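Local coordinates for Lpg0393 helical bundle domain-containing protein (Legionella pneumophila subsp. pneumophila str. Philadelphia 1, PDB 4R0G) that acts as a guanine-nucleotide exchange factor for the small GTPases Rab5, Rab21 and Rab22, probably through its VPS9-like helical domain, at residues S3-Y8 with P24-E29; Q10-G15 with F49-N54; L19-P24 with T87-A92; M43-I48 with E118-M123; E80-A85 with S167-K172. One frame throughout, in Å; residues are numbered along the deposited sequence.

Interactions 1 to 4 lie within the all-helical VPS9-like region, and interaction 5 joins that region to helix 155-183. Interactions 1 and 3 are the buried ones. Their segments overlap at Pro24, which touches only in interaction 3. Interaction 1 packs Phe26 on Tyr8 and on backbone; interaction 3 gathers aliphatic and aromatic groups round Ile89. Interaction 2 uses the other end of helix 5-14. It is partly buried and adds an arginine-to-carbonyl hydrogen bond. Helix 40-53 serves both interaction 2 and interaction 4, where it meets helix 116-126 through a partly buried, mainly apolar contact without hydrogen bonds. Helix 80-101 serves interactions 3 and 5. Interaction 5 is small and partly buried, with one leucine against a threonine and a lysine chain.

Interaction 1: residues S3-Y8 with P24-E29; sequences SSTKEY and PKFIAE
Phe26 and Tyr8 meet through different first torsions. In Phe26, CG stands trans to the backbone N (chi1 155°), which carries the ring off its helix toward residues 3-8. Tyr8 keeps CG on the side of its own backbone N (chi1 -75°), and its ring leans on the base of Phe26. The contact ties helix 5-14 to helix 23-30 inside the helical VPS9-like domain. CE2 of Tyr8 lies 3.3 Å from CB of Phe26. The two rings form an oblique pair, with planes at 45° and centroids 5.3 Å apart. Tyr8 OH does not bond across the contact; its partner is Leu2 N. The far rim of Phe26 reaches the start of the chain, where CZ comes 3.4 Å from Ser3 O. Thr5 sits at the edge of the same ring and in its plane, with OG1 3.8 Å from CE2 of Phe26. Within residues 3-8, Glu7 OE1 accepts from the hydroxyls of Ser3 and Ser4, and OG of Ser4 reaches OE1 of Glu7 at 2.9 Å from above the carboxylate plane.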
# COMPACT_ATOMS: atom_id res chain seq x y z
N SER A 3 22.38 -13.08 -14.90
CA SER A 3 23.84 -12.99 -14.66
C SER A 3 24.52 -11.64 -15.01
O SER A 3 25.73 -11.47 -14.81
CB SER A 3 24.55 -14.15 -15.35
OG SER A 3 24.22 -14.20 -16.73
N SER A 4 23.75 -10.70 -15.55
CA SER A 4 24.31 -9.48 -16.12
C SER A 4 23.43 -8.27 -15.90
O SER A 4 22.21 -8.33 -16.11
CB SER A 4 24.46 -9.62 -17.63
OG SER A 4 24.29 -10.97 -17.99
N THR A 5 24.05 -7.17 -15.51
CA THR A 5 23.40 -5.89 -15.56
C THR A 5 22.79 -5.64 -16.93
O THR A 5 21.67 -5.08 -17.02
CB THR A 5 24.39 -4.81 -15.24
OG1 THR A 5 24.77 -4.97 -13.88
CG2 THR A 5 23.78 -3.44 -15.44
N LYS A 6 23.51 -6.07 -17.98
CA LYS A 6 22.99 -5.94 -19.34
C LYS A 6 21.67 -6.68 -19.41
O LYS A 6 20.70 -6.19 -19.99
CB LYS A 6 23.98 -6.46 -20.39
N GLU A 7 21.63 -7.86 -18.78
CA GLU A 7 20.43 -8.67 -18.77
C GLU A 7 19.31 -7.90 -18.08
O GLU A 7 18.22 -7.72 -18.66
CB GLU A 7 20.69 -10.01 -18.09
CG GLU A 7 20.96 -11.14 -19.05
CD GLU A 7 21.22 -12.46 -18.34
OE1 GLU A 7 21.93 -12.45 -17.30
OE2 GLU A 7 20.70 -13.50 -18.81
N TYR A 8 19.59 -7.41 -16.87
CA TYR A 8 18.59 -6.63 -16.13
C TYR A 8 18.14 -5.37 -16.87
O TYR A 8 16.94 -5.18 -17.08
CB TYR A 8 19.04 -6.33 -14.70
CG TYR A 8 18.94 -7.55 -13.81
CD1 TYR A 8 17.71 -8.07 -13.47
CD2 TYR A 8 20.07 -8.18 -13.31
CE1 TYR A 8 17.60 -9.19 -12.67
CE2 TYR A 8 19.98 -9.30 -12.50
CZ TYR A 8 18.74 -9.80 -12.19
OH TYR A 8 18.62 -10.92 -11.38
N PRO A 24 18.91 -4.86 -7.95
CA PRO A 24 19.82 -4.54 -6.86
C PRO A 24 20.14 -5.75 -5.95
O PRO A 24 21.14 -5.74 -5.23
CB PRO A 24 19.11 -3.37 -6.14
CG PRO A 24 17.72 -3.44 -6.53
CD PRO A 24 17.61 -4.17 -7.81
N LYS A 25 19.32 -6.80 -6.02
CA LYS A 25 19.62 -8.03 -5.29
C LYS A 25 20.77 -8.80 -5.97
O LYS A 25 21.59 -9.43 -5.30
CB LYS A 25 18.35 -8.89 -5.16
CG LYS A 25 18.52 -10.12 -4.30
CD LYS A 25 17.49 -11.21 -4.63
CE LYS A 25 17.81 -12.49 -3.83
NZ LYS A 25 16.64 -13.43 -3.70
N PHE A 26 20.83 -8.73 -7.29
CA PHE A 26 21.92 -9.33 -8.05
C PHE A 26 23.23 -8.58 -7.82
O PHE A 26 24.29 -9.17 -7.55
CB PHE A 26 21.56 -9.38 -9.55
CG PHE A 26 22.74 -9.40 -10.50
CD1 PHE A 26 23.41 -10.59 -10.77
CD2 PHE A 26 23.16 -8.23 -11.13
CE1 PHE A 26 24.49 -10.61 -11.64
CE2 PHE A 26 24.24 -8.25 -12.01
CZ PHE A 26 24.90 -9.44 -12.26
N ILE A 27 23.15 -7.26 -7.91
CA ILE A 27 24.30 -6.42 -7.65
C ILE A 27 24.84 -6.70 -6.26
O ILE A 27 26.03 -6.62 -6.03
CB ILE A 27 23.93 -4.94 -7.86
CG1 ILE A 27 23.72 -4.69 -9.35
CG2 ILE A 27 25.01 -4.01 -7.34
CD1 ILE A 27 23.36 -3.25 -9.70
N ALA A 28 23.99 -7.09 -5.32
CA ALA A 28 24.47 -7.30 -3.97
C ALA A 28 25.23 -8.61 -3.87
O ALA A 28 26.12 -8.75 -3.03
CB ALA A 28 23.33 -7.26 -2.98
N GLU A 29 24.88 -9.58 -4.71
CA GLU A 29 25.60 -10.85 -4.75
C GLU A 29 26.86 -10.84 -5.60
O GLU A 29 27.90 -11.37 -5.20
CB GLU A 29 24.69 -12.00 -5.16
CG GLU A 29 23.73 -12.38 -4.06
CD GLU A 29 23.15 -13.76 -4.26
OE1 GLU A 29 22.59 -14.00 -5.36
OE2 GLU A 29 23.25 -14.58 -3.32

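Interaction 2: residues Q10-G15 with F49-N54; sequences QALRDG and FEWLNN
Arg13 reaches from helix 5-14 to Asn54 with the whole length of its side chain. CB sets off across the direction of residues 49-54, and CG lies beside the backbone N. The chain bends at chi2 (136°), and CD then leads toward residues 49-54. NE forms a salt bridge with OD1 of Asp60. CZ stands 3.9 Å from Asn54 O, and NH2 donates to that same Asn54 O at 2.9 Å. NH1 is the further nitrogen, 4.1 Å from Asn54 O. The NH2 bond is nearly straight (162°) and lies in the guanidinium plane. Both ends of this contact are helix C-termini of the VPS9-like domain. Helix 5-14 closes in a Schellman motif with Gly15 at positive phi, and Asn54 is where helix 40-53 unwinds. ND2 of Asn54 folds back to Glu50 O at 3.0 Å, which holds the residue against its own last turn. Asp60 also accepts from Trp51 NE1, so one carboxylate serves both sides. CD2 of Leu12 rests 4.4 Å from CZ2 of Trp51, a loose apolar touch.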
# COMPACT_ATOMS: atom_id res chain seq x y z
N GLN A 10 18.21 -4.91 -19.94
CA GLN A 10 17.44 -5.36 -21.10
C GLN A 10 15.98 -5.52 -20.70
O GLN A 10 15.08 -5.00 -21.37
CB GLN A 10 17.98 -6.68 -21.66
CG GLN A 10 17.44 -7.02 -23.06
CD GLN A 10 17.54 -5.87 -24.05
OE1 GLN A 10 18.62 -5.28 -24.23
NE2 GLN A 10 16.42 -5.51 -24.70
N ALA A 11 15.76 -6.21 -19.59
CA ALA A 11 14.43 -6.37 -19.03
C ALA A 11 13.73 -5.02 -18.84
O ALA A 11 12.52 -4.90 -19.13
CB ALA A 11 14.49 -7.16 -17.72
N LEU A 12 14.47 -4.02 -18.36
CA LEU A 12 13.91 -2.67 -18.22
C LEU A 12 13.48 -2.08 -19.58
O LEU A 12 12.44 -1.43 -19.70
CB LEU A 12 14.86 -1.71 -17.49
CG LEU A 12 14.38 -0.25 -17.57
CD1 LEU A 12 13.18 -0.05 -16.66
CD2 LEU A 12 15.47 0.78 -17.28
N ARG A 13 14.28 -2.34 -20.62
CA ARG A 13 13.98 -1.79 -21.95
C ARG A 13 12.80 -2.54 -22.55
O ARG A 13 12.02 -1.97 -23.30
CB ARG A 13 15.22 -1.85 -22.87
CG ARG A 13 16.36 -0.86 -22.55
CD ARG A 13 17.77 -1.51 -22.60
NE ARG A 13 18.83 -0.70 -21.95
CZ ARG A 13 20.11 -1.09 -21.78
NH1 ARG A 13 20.50 -2.28 -22.22
NH2 ARG A 13 20.99 -0.29 -21.18
N ASP A 14 12.68 -3.82 -22.20
CA ASP A 14 11.63 -4.70 -22.74
C ASP A 14 10.31 -4.45 -22.04
O ASP A 14 9.24 -4.79 -22.56
CB ASP A 14 11.99 -6.18 -22.56
CG ASP A 14 13.30 -6.58 -23.23
OD1 ASP A 14 13.72 -5.89 -24.20
OD2 ASP A 14 13.88 -7.60 -22.77
N GLY A 15 10.40 -3.86 -20.85
CA GLY A 15 9.22 -3.62 -20.04
C GLY A 15 8.99 -4.67 -18.97
O GLY A 15 7.93 -4.68 -18.34
N PHE A 49 27.83 3.01 -11.14
CA PHE A 49 28.90 2.43 -11.92
C PHE A 49 28.32 1.48 -12.93
O PHE A 49 28.52 1.62 -14.13
CB PHE A 49 29.81 1.62 -11.00
CG PHE A 49 30.89 0.92 -11.72
CD1 PHE A 49 31.93 1.64 -12.31
CD2 PHE A 49 30.88 -0.46 -11.83
CE1 PHE A 49 32.94 1.00 -12.98
CE2 PHE A 49 31.90 -1.11 -12.51
CZ PHE A 49 32.93 -0.38 -13.08
N GLU A 50 27.55 0.53 -12.43
CA GLU A 50 27.04 -0.53 -13.28
C GLU A 50 26.15 -0.03 -14.44
O GLU A 50 26.25 -0.47 -15.58
CB GLU A 50 26.34 -1.55 -12.41
CG GLU A 50 26.42 -2.91 -12.97
CD GLU A 50 27.79 -3.53 -12.87
OE1 GLU A 50 28.37 -3.53 -11.77
OE2 GLU A 50 28.28 -4.05 -13.90
N TRP A 51 25.31 0.92 -14.16
CA TRP A 51 24.38 1.38 -15.16
C TRP A 51 25.13 2.19 -16.22
O TRP A 51 24.71 2.24 -17.37
CB TRP A 51 23.33 2.22 -14.44
CG TRP A 51 22.05 2.35 -15.15
CD1 TRP A 51 21.79 2.05 -16.45
CD2 TRP A 51 20.83 2.86 -14.59
NE1 TRP A 51 20.47 2.32 -16.74
CE2 TRP A 51 19.86 2.82 -15.62
CE3 TRP A 51 20.46 3.35 -13.32
CZ2 TRP A 51 18.53 3.25 -15.41
CZ3 TRP A 51 19.14 3.78 -13.12
CH2 TRP A 51 18.20 3.72 -14.16
N LEU A 52 26.22 2.83 -15.82
CA LEU A 52 26.99 3.65 -16.74
C LEU A 52 27.83 2.80 -17.69
O LEU A 52 28.10 3.19 -18.83
CB LEU A 52 27.85 4.67 -15.96
CG LEU A 52 27.11 5.86 -15.35
CD1 LEU A 52 28.04 6.82 -14.64
CD2 LEU A 52 26.30 6.61 -16.40
N ASN A 53 28.25 1.64 -17.21
CA ASN A 53 28.95 0.68 -18.06
C ASN A 53 28.03 -0.19 -18.92
O ASN A 53 28.45 -0.85 -19.87
CB ASN A 53 29.87 -0.18 -17.22
CG ASN A 53 30.95 0.63 -16.59
OD1 ASN A 53 31.62 1.40 -17.26
ND2 ASN A 53 31.11 0.52 -15.28
N ASN A 54 26.77 -0.23 -18.56
CA ASN A 54 25.81 -1.01 -19.29
C ASN A 54 24.93 -0.22 -20.22
O ASN A 54 23.83 -0.62 -20.57
CB ASN A 54 25.16 -2.10 -18.44
CG ASN A 54 26.18 -3.19 -18.06
OD1 ASN A 54 26.20 -4.28 -18.66
ND2 ASN A 54 27.06 -2.88 -17.09

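Interaction 3: residues L19-P24 with T87-A92; sequences LFLQWP and TTISIA
Ile89 is the centre of this contact, and Pro24 gives up the next largest area to it. Ile89 projects from helix 80-101 into the bend between helices 17-20 and 23-30, in the core of the VPS9-like helical domain. The bend is a type I beta turn from Phe20 to Trp23. The Ile89 side chain is extended, with CG1 beside the backbone N and CD1 trans at chi2 (175°). This sends CD1 to the front as the main touching atom. Pro24 lies across it at about a right angle, and its ring atom CD is 4.1 Å from CD1 of Ile89. Phe20 comes from the opposite direction. Its CZ is 3.9 Å from Ile89 CD1 and also lies 4.1 Å from CG2 of Ile89. Ile89 also packs on Leu47 and Trp51 of helix 40-53 and on Phe64 of helix 58-71, so several helices of the domain meet at this one residue. Pro24 also touches Met43 of helix 40-53. Leu21 adds a further branch from the turn: its CD2 lies 4.2 Å from CD1 of Ile89. Trp23 turns its ring edge to the same methyl, with CE3 4.0 Å from Ile89 CD1.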
# COMPACT_ATOMS: atom_id res chain seq x y z
N LEU A 19 10.96 -8.10 -12.88
CA LEU A 19 12.28 -8.66 -13.09
C LEU A 19 13.35 -7.58 -13.00
O LEU A 19 14.37 -7.76 -12.34
CB LEU A 19 12.34 -9.43 -14.42
CG LEU A 19 13.73 -9.96 -14.77
CD1 LEU A 19 14.23 -10.88 -13.64
CD2 LEU A 19 13.74 -10.63 -16.17
N PHE A 20 13.12 -6.44 -13.65
CA PHE A 20 14.13 -5.38 -13.61
C PHE A 20 14.48 -4.96 -12.19
O PHE A 20 15.65 -4.74 -11.88
CB PHE A 20 13.68 -4.19 -14.41
CG PHE A 20 14.38 -2.91 -14.01
CD1 PHE A 20 15.71 -2.70 -14.35
CD2 PHE A 20 13.70 -1.90 -13.33
CE1 PHE A 20 16.37 -1.54 -14.00
CE2 PHE A 20 14.36 -0.72 -12.99
CZ PHE A 20 15.71 -0.55 -13.34
N LEU A 21 13.45 -4.90 -11.33
CA LEU A 21 13.56 -4.57 -9.89
C LEU A 21 14.33 -5.58 -9.05
O LEU A 21 14.50 -5.38 -7.84
CB LEU A 21 12.17 -4.35 -9.28
CG LEU A 21 11.39 -3.12 -9.77
CD1 LEU A 21 10.08 -2.98 -9.06
CD2 LEU A 21 12.20 -1.86 -9.58
N GLN A 22 14.76 -6.67 -9.67
CA GLN A 22 15.49 -7.74 -8.99
C GLN A 22 16.99 -7.46 -9.07
O GLN A 22 17.84 -8.16 -8.49
CB GLN A 22 15.18 -9.05 -9.70
CG GLN A 22 14.90 -10.24 -8.85
CD GLN A 22 14.25 -11.35 -9.66
OE1 GLN A 22 13.04 -11.57 -9.55
NE2 GLN A 22 15.04 -12.03 -10.50
N TRP A 23 17.28 -6.43 -9.84
CA TRP A 23 18.63 -5.97 -10.12
C TRP A 23 19.45 -5.70 -8.87
O TRP A 23 20.57 -6.21 -8.73
CB TRP A 23 18.53 -4.69 -10.95
CG TRP A 23 19.79 -4.19 -11.53
CD1 TRP A 23 20.90 -4.92 -11.83
CD2 TRP A 23 20.05 -2.85 -11.94
NE1 TRP A 23 21.85 -4.11 -12.39
CE2 TRP A 23 21.36 -2.83 -12.48
CE3 TRP A 23 19.30 -1.66 -11.91
CZ2 TRP A 23 21.96 -1.66 -12.98
CZ3 TRP A 23 19.89 -0.49 -12.41
CH2 TRP A 23 21.22 -0.51 -12.94
N PRO A 24 18.91 -4.86 -7.95
CA PRO A 24 19.82 -4.54 -6.86
C PRO A 24 20.14 -5.75 -5.95
O PRO A 24 21.14 -5.74 -5.23
CB PRO A 24 19.11 -3.37 -6.14
CG PRO A 24 17.72 -3.44 -6.53
CD PRO A 24 17.61 -4.17 -7.81
N THR A 87 13.07 2.81 -5.25
CA THR A 87 13.58 4.07 -4.74
C THR A 87 15.10 4.10 -4.73
O THR A 87 15.70 5.13 -5.03
CB THR A 87 13.03 4.37 -3.35
OG1 THR A 87 13.19 3.20 -2.54
CG2 THR A 87 11.54 4.74 -3.42
N THR A 88 15.71 2.98 -4.38
CA THR A 88 17.15 2.89 -4.34
C THR A 88 17.70 3.04 -5.77
O THR A 88 18.81 3.53 -5.98
CB THR A 88 17.58 1.53 -3.83
OG1 THR A 88 16.98 1.29 -2.56
CG2 THR A 88 19.12 1.46 -3.69
N ILE A 89 16.93 2.60 -6.75
CA ILE A 89 17.40 2.72 -8.11
C ILE A 89 17.26 4.17 -8.55
O ILE A 89 18.09 4.69 -9.29
CB ILE A 89 16.65 1.76 -9.05
CG1 ILE A 89 17.04 0.31 -8.72
CG2 ILE A 89 16.98 2.06 -10.48
CD1 ILE A 89 16.27 -0.73 -9.51
N SER A 90 16.25 4.86 -8.05
CA SER A 90 16.05 6.26 -8.43
C SER A 90 17.16 7.14 -7.85
O SER A 90 17.53 8.17 -8.43
CB SER A 90 14.64 6.77 -8.09
OG SER A 90 14.36 6.70 -6.72
N ILE A 91 17.70 6.72 -6.72
CA ILE A 91 18.75 7.50 -6.10
C ILE A 91 20.03 7.35 -6.90
O ILE A 91 20.87 8.26 -6.93
CB ILE A 91 18.96 7.15 -4.61
CG1 ILE A 91 17.68 7.45 -3.83
CG2 ILE A 91 20.06 7.97 -4.04
CD1 ILE A 91 17.76 6.98 -2.41
N ALA A 92 20.17 6.21 -7.59
CA ALA A 92 21.32 6.02 -8.50
C ALA A 92 21.10 6.75 -9.82
O ALA A 92 22.05 7.13 -10.48
CB ALA A 92 21.57 4.58 -8.76

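Interaction 4: residues M43-I48 with E118-M123; sequences MVSLLI and EVLQLM
Ser45 meets both Leu120 and Met123, and Leu46 meets Val119. Ser45 points its CB at helix 116-126. Its OG is turned to the side of its own backbone N, where it bonds to Asp41 O one turn earlier. The hydroxyl is therefore engaged within its own helix, and the group offers mainly carbon across the gap. Leu120 answers with its CD2 branch, 3.7 Å from CB of Ser45. In Leu120, CG lies beside the backbone N and chi2 sets CD1 trans; the other branch, CD2, is the one that meets the serine. Met123 is folded instead. The bend at chi2 (-73°) brings SD to the backbone of Ser45, and chi3 (129°) then turns CE. There SD stands 4.0 Å from Ser45 O, a packing contact and not a bond. On the other flank, Leu46 has CG beside its backbone N and reaches forward with CD2. This methyl is 4.2 Å from CB of Val119, and it meets the CG1 branch of Val119 about equally. Val119 and Met123 also pack on Phe49, one turn further along helix 40-53. The two segment axes pass 9.8 Å apart at 82°. This is near-perpendicular packing of two helices, joining helix 116-126 to helix 40-53 within the VPS9-like helical domain.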
# COMPACT_ATOMS: atom_id res chain seq x y z
N MET A 43 25.70 0.78 -2.16
CA MET A 43 24.74 0.15 -3.05
C MET A 43 24.28 1.06 -4.19
O MET A 43 23.96 0.60 -5.28
CB MET A 43 23.55 -0.28 -2.21
CG MET A 43 22.56 -1.05 -2.99
SD MET A 43 23.38 -2.37 -3.90
CE MET A 43 22.03 -2.85 -4.89
N VAL A 44 24.23 2.36 -3.92
CA VAL A 44 23.84 3.33 -4.92
C VAL A 44 25.03 3.58 -5.81
O VAL A 44 24.89 3.81 -7.02
CB VAL A 44 23.35 4.65 -4.28
CG1 VAL A 44 23.25 5.78 -5.32
CG2 VAL A 44 22.03 4.42 -3.58
N SER A 45 26.21 3.52 -5.20
CA SER A 45 27.47 3.67 -5.90
C SER A 45 27.63 2.59 -6.95
O SER A 45 27.83 2.90 -8.12
CB SER A 45 28.64 3.66 -4.93
OG SER A 45 28.58 4.80 -4.10
N LEU A 46 27.51 1.34 -6.53
CA LEU A 46 27.57 0.22 -7.48
C LEU A 46 26.56 0.35 -8.65
O LEU A 46 26.94 0.25 -9.84
CB LEU A 46 27.46 -1.12 -6.74
CG LEU A 46 28.41 -1.35 -5.56
CD1 LEU A 46 27.96 -2.53 -4.72
CD2 LEU A 46 29.83 -1.61 -6.02
N LEU A 47 25.29 0.59 -8.31
CA LEU A 47 24.26 0.89 -9.32
C LEU A 47 24.69 1.98 -10.30
O LEU A 47 24.43 1.85 -11.48
CB LEU A 47 22.97 1.33 -8.67
CG LEU A 47 21.85 0.32 -8.56
CD1 LEU A 47 22.18 -0.67 -7.49
CD2 LEU A 47 20.59 1.06 -8.18
N ILE A 48 25.31 3.06 -9.84
CA ILE A 48 25.72 4.11 -10.78
C ILE A 48 26.81 3.61 -11.72
O ILE A 48 26.74 3.76 -12.95
CB ILE A 48 26.23 5.38 -10.09
CG1 ILE A 48 25.08 6.13 -9.43
CG2 ILE A 48 26.90 6.30 -11.13
CD1 ILE A 48 25.52 6.96 -8.28
N GLU A 118 37.05 -1.88 -5.08
CA GLU A 118 37.74 -1.26 -6.20
C GLU A 118 36.88 -0.19 -6.86
O GLU A 118 37.41 0.84 -7.30
CB GLU A 118 38.21 -2.32 -7.21
CG GLU A 118 39.42 -3.14 -6.71
CD GLU A 118 40.16 -3.87 -7.82
OE1 GLU A 118 39.50 -4.53 -8.66
OE2 GLU A 118 41.41 -3.77 -7.85
N VAL A 119 35.57 -0.43 -6.89
CA VAL A 119 34.63 0.53 -7.47
C VAL A 119 34.42 1.73 -6.56
O VAL A 119 34.43 2.87 -7.01
CB VAL A 119 33.27 -0.13 -7.81
CG1 VAL A 119 32.28 0.92 -8.33
CG2 VAL A 119 33.48 -1.21 -8.85
N LEU A 120 34.24 1.46 -5.27
CA LEU A 120 34.11 2.54 -4.29
C LEU A 120 35.33 3.46 -4.36
O LEU A 120 35.22 4.66 -4.17
CB LEU A 120 33.91 1.98 -2.87
CG LEU A 120 32.61 1.21 -2.62
CD1 LEU A 120 32.51 0.69 -1.20
CD2 LEU A 120 31.37 2.05 -2.95
N GLN A 121 36.49 2.89 -4.65
CA GLN A 121 37.66 3.74 -4.83
C GLN A 121 37.60 4.56 -6.11
O GLN A 121 37.96 5.74 -6.09
CB GLN A 121 38.96 2.95 -4.72
CG GLN A 121 39.66 3.20 -3.39
CD GLN A 121 41.10 2.77 -3.40
OE1 GLN A 121 41.97 3.45 -3.97
NE2 GLN A 121 41.38 1.63 -2.76
N LEU A 122 37.15 3.95 -7.20
CA LEU A 122 36.96 4.65 -8.46
C LEU A 122 36.01 5.79 -8.21
O LEU A 122 36.18 6.90 -8.74
CB LEU A 122 36.35 3.72 -9.52
CG LEU A 122 36.74 3.95 -10.99
CD1 LEU A 122 35.75 3.33 -12.00
CD2 LEU A 122 37.02 5.42 -11.34
N MET A 123 35.01 5.52 -7.38
CA MET A 123 33.94 6.48 -7.20
C MET A 123 34.51 7.69 -6.50
O MET A 123 34.25 8.82 -6.90
CB MET A 123 32.78 5.87 -6.41
CG MET A 123 32.04 4.73 -7.16
SD MET A 123 31.01 5.31 -8.52
CE MET A 123 31.61 4.25 -9.80

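Interaction 5: residues E80-A85 with S167-K172; sequences EGLSYA and SVTYLK
Thr169 OG1 has two weak hydrogen bonds, one with Pro77 O and one with Tyr173 OH, and a methyl of Leu82 lies against it. The contact joins helix 80-101 of the VPS9-like domain to the long helix 155-183, which runs into the helical bundle region. It is thus an interface between two helical parts of the chain. No hydrogen bond crosses between the two segments. Leu82 carries its side. Its CG lies beside the backbone N (chi1 -79°) and its chain is extended at chi2, which pushes CD1 out to helix 155-183. CD1 of Leu82 is 3.4 Å from OG1 of Thr169, and the two side chains slide past each other in opposite directions. Leu82 also packs on Leu18 and Leu21, so one residue links this contact to the turn after helix 17-20. Close by, Glu80 packs on Glu74 of the second subunit and Tyr170 on Tyr166 of that same neighbouring chain. Lys172 comes to Leu82 tip to tip. Its chain is straight as far as CE, and chi4 (-80°) then turns NZ. The straight run brings CD of Lys172 to 4.0 Å from CD1 of Leu82.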
# COMPACT_ATOMS: atom_id res chain seq x y z
N GLU A 80 6.83 -2.35 0.17
CA GLU A 80 7.98 -3.01 0.81
C GLU A 80 9.29 -3.06 -0.01
O GLU A 80 9.78 -2.05 -0.52
CB GLU A 80 7.60 -4.42 1.27
CG GLU A 80 6.54 -4.46 2.38
CD GLU A 80 7.08 -3.99 3.73
OE1 GLU A 80 7.42 -2.78 3.87
OE2 GLU A 80 7.16 -4.82 4.66
N GLY A 81 9.84 -4.27 -0.12
CA GLY A 81 11.12 -4.48 -0.78
C GLY A 81 11.09 -4.12 -2.24
O GLY A 81 12.09 -3.63 -2.75
N LEU A 82 9.97 -4.38 -2.90
CA LEU A 82 9.80 -3.98 -4.31
C LEU A 82 9.89 -2.48 -4.40
O LEU A 82 10.43 -1.94 -5.35
CB LEU A 82 8.45 -4.45 -4.86
CG LEU A 82 8.50 -5.93 -5.22
CD1 LEU A 82 7.13 -6.52 -5.38
CD2 LEU A 82 9.28 -6.08 -6.52
N SER A 83 9.37 -1.83 -3.37
CA SER A 83 9.41 -0.39 -3.30
C SER A 83 10.81 0.12 -3.01
O SER A 83 11.29 1.03 -3.69
CB SER A 83 8.43 0.15 -2.28
OG SER A 83 8.83 1.46 -1.97
N TYR A 84 11.46 -0.48 -2.01
CA TYR A 84 12.85 -0.12 -1.68
C TYR A 84 13.74 -0.24 -2.92
O TYR A 84 14.64 0.58 -3.12
CB TYR A 84 13.38 -0.98 -0.53
CG TYR A 84 14.78 -0.61 -0.02
CD1 TYR A 84 14.96 0.49 0.83
CD2 TYR A 84 15.90 -1.38 -0.34
CE1 TYR A 84 16.24 0.82 1.32
CE2 TYR A 84 17.17 -1.06 0.15
CZ TYR A 84 17.34 0.05 0.98
OH TYR A 84 18.59 0.39 1.46
N ALA A 85 13.51 -1.28 -3.73
CA ALA A 85 14.30 -1.47 -4.93
C ALA A 85 14.16 -0.23 -5.78
O ALA A 85 15.13 0.43 -6.12
CB ALA A 85 13.81 -2.67 -5.70
N SER A 167 -0.78 -7.88 -11.12
CA SER A 167 -1.17 -9.26 -11.35
C SER A 167 -0.40 -10.19 -10.43
O SER A 167 -1.00 -11.07 -9.78
CB SER A 167 -0.84 -9.63 -12.80
OG SER A 167 -1.32 -10.93 -13.09
N VAL A 168 0.92 -10.01 -10.37
CA VAL A 168 1.75 -10.84 -9.52
C VAL A 168 1.75 -10.32 -8.11
O VAL A 168 1.69 -11.04 -7.13
CB VAL A 168 3.21 -10.77 -9.94
CG1 VAL A 168 4.04 -11.63 -9.02
CG2 VAL A 168 3.35 -11.20 -11.38
N THR A 169 1.82 -9.01 -8.03
CA THR A 169 2.18 -8.40 -6.78
C THR A 169 1.04 -8.49 -5.77
O THR A 169 1.26 -8.68 -4.58
CB THR A 169 2.68 -6.98 -7.06
OG1 THR A 169 3.83 -6.72 -6.25
CG2 THR A 169 1.61 -5.96 -6.80
N TYR A 170 -0.20 -8.40 -6.25
CA TYR A 170 -1.37 -8.49 -5.39
C TYR A 170 -1.39 -9.82 -4.65
O TYR A 170 -1.65 -9.85 -3.45
CB TYR A 170 -2.64 -8.30 -6.22
CG TYR A 170 -3.90 -8.41 -5.41
CD1 TYR A 170 -4.28 -7.39 -4.54
CD2 TYR A 170 -4.72 -9.53 -5.52
CE1 TYR A 170 -5.44 -7.49 -3.79
CE2 TYR A 170 -5.89 -9.63 -4.77
CZ TYR A 170 -6.24 -8.61 -3.91
OH TYR A 170 -7.41 -8.73 -3.18
N LEU A 171 -1.11 -10.91 -5.37
CA LEU A 171 -0.89 -12.23 -4.79
C LEU A 171 0.17 -12.24 -3.73
O LEU A 171 0.01 -12.91 -2.72
CB LEU A 171 -0.46 -13.25 -5.84
CG LEU A 171 -1.56 -13.98 -6.60
CD1 LEU A 171 -0.96 -15.13 -7.33
CD2 LEU A 171 -2.67 -14.46 -5.65
N LYS A 172 1.26 -11.49 -3.96
CA LYS A 172 2.40 -11.49 -3.05
C LYS A 172 1.98 -11.00 -1.67
O LYS A 172 2.19 -11.70 -0.66
CB LYS A 172 3.56 -10.67 -3.62
CG LYS A 172 4.75 -10.41 -2.68
CD LYS A 172 5.98 -9.84 -3.45
CE LYS A 172 7.32 -9.85 -2.66
NZ LYS A 172 7.48 -8.72 -1.67